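Local coordinates for protein cellulase CEL9M (Clostridium cellulolyticum, PDB 1IA6) that probably hydrolyses internal beta-1,4-glucosidic linkages in cellulose and related beta-glucans, and carries bound calcium and zinc ions, at residues A[183-188]-A[218-223]; A[70-75]-A[155-160]. One frame throughout, in Å; residues are numbered along the deposited sequence.

Contact 1: A[183-188]-A[218-223]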
loop_
_atom_site.group_PDB
_atom_site.type_symbol
_atom_site.label_atom_id
_atom_site.label_comp_id
_atom_site.label_asym_id
_atom_site.label_seq_id
_atom_site.Cartn_x
_atom_site.Cartn_y
_atom_site.Cartn_z
ATOM N N ALA A 183 15.874 11.525 -7.144
ATOM C CA ALA A 183 14.487 11.854 -7.473
ATOM C C ALA A 183 13.709 12.100 -6.185
ATOM O O ALA A 183 12.892 13.015 -6.109
ATOM C CB ALA A 183 13.840 10.719 -8.264
ATOM N N ALA A 184 13.977 11.283 -5.169
ATOM C CA ALA A 184 13.298 11.416 -3.883
ATOM C C ALA A 184 13.547 12.791 -3.267
ATOM O O ALA A 184 12.646 13.390 -2.680
ATOM C CB ALA A 184 13.769 10.325 -2.928
ATOM N N LYS A 185 14.773 13.287 -3.400
ATOM C CA LYS A 185 15.121 14.592 -2.851
ATOM C C LYS A 185 14.358 15.694 -3.562
ATOM O O LYS A 185 13.894 16.646 -2.933
ATOM C CB LYS A 185 16.622 14.856 -2.990
ATOM C CG LYS A 185 17.496 14.044 -2.056
ATOM C CD LYS A 185 18.966 14.330 -2.327
ATOM C CE LYS A 185 19.872 13.549 -1.393
ATOM N NZ LYS A 185 21.312 13.803 -1.701
ATOM N N GLU A 186 14.229 15.560 -4.877
ATOM C CA GLU A 186 13.530 16.564 -5.674
ATOM C C GLU A 186 12.026 16.582 -5.428
ATOM O O GLU A 186 11.421 17.650 -5.358
ATOM C CB GLU A 186 13.806 16.343 -7.160
ATOM C CG GLU A 186 15.284 16.342 -7.512
ATOM C CD GLU A 186 15.526 16.228 -9.004
ATOM O OE1 GLU A 186 14.755 15.511 -9.679
ATOM O OE2 GLU A 186 16.493 16.843 -9.498
ATOM N N LEU A 187 11.419 15.408 -5.300
ATOM C CA LEU A 187 9.980 15.336 -5.065
ATOM C C LEU A 187 9.643 15.908 -3.690
ATOM O O LEU A 187 8.619 16.571 -3.512
ATOM C CB LEU A 187 9.493 13.888 -5.173
ATOM C CG LEU A 187 9.629 13.227 -6.549
ATOM C CD1 LEU A 187 9.100 11.800 -6.476
ATOM C CD2 LEU A 187 8.861 14.016 -7.598
ATOM N N TYR A 188 10.515 15.654 -2.720
ATOM C CA TYR A 188 10.319 16.168 -1.368
ATOM C C TYR A 188 10.400 17.692 -1.420
ATOM O O TYR A 188 9.582 18.387 -0.821
ATOM C CB TYR A 188 11.400 15.626 -0.430
ATOM C CG TYR A 188 11.385 16.252 0.947
ATOM C CD1 TYR A 188 10.431 15.882 1.896
ATOM C CD2 TYR A 188 12.327 17.215 1.298
ATOM C CE1 TYR A 188 10.422 16.457 3.169
ATOM C CE2 TYR A 188 12.327 17.798 2.563
ATOM C CZ TYR A 188 11.374 17.414 3.492
ATOM O OH TYR A 188 11.378 17.988 4.739
ATOM N N THR A 218 11.788 11.803 7.441
ATOM C CA THR A 218 12.513 10.866 8.295
ATOM C C THR A 218 13.322 9.873 7.462
ATOM O O THR A 218 14.409 9.463 7.867
ATOM C CB THR A 218 11.579 10.077 9.255
ATOM O OG1 THR A 218 10.734 9.196 8.510
ATOM C CG2 THR A 218 10.725 11.037 10.080
ATOM N N TRP A 219 12.808 9.492 6.297
ATOM C CA TRP A 219 13.538 8.555 5.450
ATOM C C TRP A 219 14.740 9.225 4.792
ATOM O O TRP A 219 15.800 8.616 4.662
ATOM C CB TRP A 219 12.607 7.937 4.401
ATOM C CG TRP A 219 11.704 6.922 5.023
ATOM C CD1 TRP A 219 10.352 7.015 5.191
ATOM C CD2 TRP A 219 12.104 5.700 5.655
ATOM N NE1 TRP A 219 9.887 5.929 5.894
ATOM C CE2 TRP A 219 10.942 5.106 6.192
ATOM C CE3 TRP A 219 13.338 5.050 5.823
ATOM C CZ2 TRP A 219 10.973 3.891 6.889
ATOM C CZ3 TRP A 219 13.369 3.842 6.518
ATOM C CH2 TRP A 219 12.192 3.276 7.043
ATOM N N LEU A 220 14.586 10.480 4.388
ATOM C CA LEU A 220 15.704 11.186 3.781
ATOM C C LEU A 220 16.809 11.341 4.821
ATOM O O LEU A 220 17.992 11.356 4.482
ATOM C CB LEU A 220 15.251 12.543 3.233
ATOM C CG LEU A 220 14.568 12.404 1.864
ATOM C CD1 LEU A 220 13.820 13.676 1.502
ATOM C CD2 LEU A 220 15.619 12.071 0.815
ATOM N N TYR A 221 16.431 11.443 6.094
ATOM C CA TYR A 221 17.434 11.552 7.149
ATOM C C TYR A 221 18.185 10.225 7.261
ATOM O O TYR A 221 19.410 10.193 7.314
ATOM C CB TYR A 221 16.794 11.866 8.502
ATOM C CG TYR A 221 17.795 11.798 9.638
ATOM C CD1 TYR A 221 18.817 12.742 9.749
ATOM C CD2 TYR A 221 17.753 10.761 10.570
ATOM C CE1 TYR A 221 19.776 12.653 10.764
ATOM C CE2 TYR A 221 18.705 10.660 11.587
ATOM C CZ TYR A 221 19.712 11.608 11.678
ATOM O OH TYR A 221 20.651 11.511 12.680
ATOM N N THR A 222 17.441 9.126 7.303
ATOM C CA THR A 222 18.053 7.808 7.411
ATOM C C THR A 222 19.036 7.546 6.265
ATOM O O THR A 222 20.079 6.926 6.459
ATOM C CB THR A 222 16.981 6.700 7.412
ATOM O OG1 THR A 222 16.113 6.876 8.539
ATOM C CG2 THR A 222 17.631 5.321 7.489
ATOM N N ALA A 223 18.709 8.039 5.076
ATOM C CA ALA A 223 19.564 7.824 3.917
ATOM C C ALA A 223 20.736 8.790 3.790
ATOM O O ALA A 223 21.775 8.423 3.247
ATOM C CB ALA A 223 18.725 7.876 2.640
#

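Contact 2: A[70-75]-A[155-160]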
loop_
_atom_site.group_PDB
_atom_site.type_symbol
_atom_site.label_atom_id
_atom_site.label_comp_id
_atom_site.label_asym_id
_atom_site.label_seq_id
_atom_site.Cartn_x
_atom_site.Cartn_y
_atom_site.Cartn_z
ATOM N N SER A 70 1.373 2.639 -1.257
ATOM C CA SER A 70 1.620 1.207 -1.389
ATOM C C SER A 70 3.096 0.898 -1.601
ATOM O O SER A 70 3.642 -0.002 -0.964
ATOM C CB SER A 70 0.783 0.638 -2.534
ATOM O OG SER A 70 -0.599 0.724 -2.213
ATOM N N ALA A 71 3.741 1.646 -2.489
ATOM C CA ALA A 71 5.161 1.442 -2.756
ATOM C C ALA A 71 5.986 1.716 -1.504
ATOM O O ALA A 71 6.970 1.028 -1.236
ATOM C CB ALA A 71 5.621 2.351 -3.895
ATOM N N ALA A 72 5.589 2.728 -0.737
ATOM C CA ALA A 72 6.312 3.078 0.480
ATOM C C ALA A 72 6.160 2.030 1.574
ATOM O O ALA A 72 7.128 1.703 2.261
ATOM C CB ALA A 72 5.847 4.442 1.001
ATOM N N ILE A 73 4.950 1.507 1.744
ATOM C CA ILE A 73 4.706 0.506 2.781
ATOM C C ILE A 73 5.379 -0.821 2.448
ATOM O O ILE A 73 5.879 -1.508 3.341
ATOM C CB ILE A 73 3.191 0.281 2.999
ATOM C CG1 ILE A 73 2.537 1.587 3.453
ATOM C CG2 ILE A 73 2.956 -0.844 4.007
ATOM C CD1 ILE A 73 3.283 2.323 4.549
ATOM N N LEU A 74 5.389 -1.187 1.172
ATOM C CA LEU A 74 6.053 -2.422 0.761
ATOM C C LEU A 74 7.553 -2.262 1.000
ATOM O O LEU A 74 8.215 -3.181 1.479
ATOM C CB LEU A 74 5.798 -2.709 -0.719
ATOM C CG LEU A 74 4.404 -3.218 -1.088
ATOM C CD1 LEU A 74 4.256 -3.226 -2.604
ATOM C CD2 LEU A 74 4.197 -4.625 -0.513
ATOM N N GLY A 75 8.083 -1.089 0.668
ATOM C CA GLY A 75 9.500 -0.834 0.875
ATOM C C GLY A 75 9.853 -0.863 2.353
ATOM O O GLY A 75 10.920 -1.337 2.735
ATOM N N LEU A 155 3.477 13.606 -3.421
ATOM C CA LEU A 155 4.903 13.776 -3.664
ATOM C C LEU A 155 5.738 13.179 -2.539
ATOM O O LEU A 155 6.780 12.574 -2.791
ATOM C CB LEU A 155 5.233 15.267 -3.820
ATOM C CG LEU A 155 4.734 15.917 -5.112
ATOM C CD1 LEU A 155 4.897 17.433 -5.043
ATOM C CD2 LEU A 155 5.510 15.343 -6.289
ATOM N N SER A 156 5.271 13.335 -1.303
ATOM C CA SER A 156 5.996 12.821 -0.150
ATOM C C SER A 156 5.965 11.303 -0.061
ATOM O O SER A 156 6.977 10.686 0.258
ATOM C CB SER A 156 5.449 13.432 1.144
ATOM O OG SER A 156 5.722 14.822 1.189
ATOM N N GLU A 157 4.817 10.693 -0.335
ATOM C CA GLU A 157 4.755 9.239 -0.276
ATOM C C GLU A 157 5.631 8.643 -1.374
ATOM O O GLU A 157 6.287 7.622 -1.170
ATOM C CB GLU A 157 3.314 8.741 -0.417
ATOM C CG GLU A 157 2.458 8.960 0.832
ATOM C CD GLU A 157 3.110 8.430 2.099
ATOM O OE1 GLU A 157 3.726 7.348 2.053
ATOM O OE2 GLU A 157 2.996 9.091 3.151
ATOM N N THR A 158 5.649 9.290 -2.535
ATOM C CA THR A 158 6.457 8.818 -3.654
ATOM C C THR A 158 7.929 8.983 -3.288
ATOM O O THR A 158 8.749 8.112 -3.565
ATOM C CB THR A 158 6.132 9.608 -4.940
ATOM O OG1 THR A 158 4.726 9.514 -5.200
ATOM C CG2 THR A 158 6.889 9.038 -6.131
ATOM N N SER A 159 8.255 10.099 -2.646
ATOM C CA SER A 159 9.625 10.356 -2.214
ATOM C C SER A 159 10.070 9.258 -1.246
ATOM O O SER A 159 11.167 8.708 -1.373
ATOM C CB SER A 159 9.713 11.724 -1.527
ATOM O OG SER A 159 11.012 11.966 -1.008
ATOM N N ALA A 160 9.215 8.938 -0.277
ATOM C CA ALA A 160 9.542 7.912 0.709
ATOM C C ALA A 160 9.752 6.565 0.033
ATOM O O ALA A 160 10.667 5.827 0.386
ATOM C CB ALA A 160 8.432 7.809 1.758
#

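Contact 1: A[183-188]-A[218-223]
L220 reaches across from helix 210-224 to Y188 and K185 on helix 174-193, joining two helices of the (alpha/alpha)6 barrel characteristic of family 9 glycoside hydrolases. The helical segments run roughly antiparallel, at 146°, and their axes come no closer than 11.1 Å. At that spacing a long branched side chain suits the position, and leucine spans the gap with both methyls. L220 holds its CG beside its own backbone N and anti to the carbonyl carbon (chi1 -81°), which directs the fork at the facing helix.

One branch serves the aromatic partner. CD1 of L220 lies 3.6 Å from CG of Y188 and 3.7 Å from its CB, at the root of the ring; the CH-pi contact is off-centre, with CD1 4.1 Å from the ring centroid. With CG anti to the backbone N (chi1 172°), the Y188 ring lies against helix 210-224, where it also touches A216 and A217. Tyrosine suits this place because its hydrocarbon part can be buried while OH, at the far end, is hydrogen-bonded to D232.

The other branch meets the aliphatic root of a lysine, a residue that suits a partly exposed position by pairing that root with a charged end. A184 is small enough to let the leucine in beside it. The K185 chain runs on extended past CG, and CG itself rests 4.0 Å from CD2 of L220.

Contact 2: A[70-75]-A[155-160]
A72 of helix 64-80 faces E157 and A160 of helix 152-169, a buried helix-helix contact within the (alpha/alpha)6 barrel of this family 9 glycoside hydrolase. It lies close to the middle of the chain.

The apolar part is a meeting of alanines. CB of A72 points at the other helix and stands 4.3 Å from CB of A160, while the CA atoms of these two residues are 5.8 Å apart. With backbones this close, a small methyl side chain such as alanine's suits both places. Nearby, the carbonyl O of G75 accepts a hydrogen bond from N168, further along the partner helix. W215 of helix 210-224 packs against both A160 and E157.

The polar part is a van der Waals contact without any hydrogen bond between the two segments. E157 sets CG beside its backbone N, and the bend at chi2 (-51°) turns the carboxylate toward A72, bringing the end of the side chain nearer than its CB direction suggests. The two oxygens have separate surroundings. OE2 lies very close to OD1 of D212, a calcium ligand. If both carboxylates are charged they should repel, so a shared proton is possible, though the very short spacing makes the detail uncertain; the calcium ion, about 6 Å from the nearest atom of the glutamate side chain, may ease the crowding of negative charge. E157 is therefore a second-shell neighbour of the calcium site. OE1 instead comes up against the alanine methyl, 3.7 Å from CB of A72, and the same CB sits 3.9 Å from the backbone O of E157.

The two contacts follow one another along the chain: contact 2 closes at residue 160 before contact 1 opens at 183. Their centres are 11 Å apart, contact 2 deeper (8 Å from the chain centre) and contact 1 further out (19 Å). Helices 152-169 and 174-193, successive in sequence, connect them: OG of S159 probably hydrogen-bonds to O of A184, 2.7 Å away, and L187 packs on T158 with CD1 3.6 Å from CG2. Packing thus runs continuously from helix 64-80 through 152-169 and 174-193 to 210-224. That last helix supplies calcium ligands D211 and D212. Contact 2 adjoins their site through E157; contact 1 lies further off, its Y188 side chain about 13 Å from the ion.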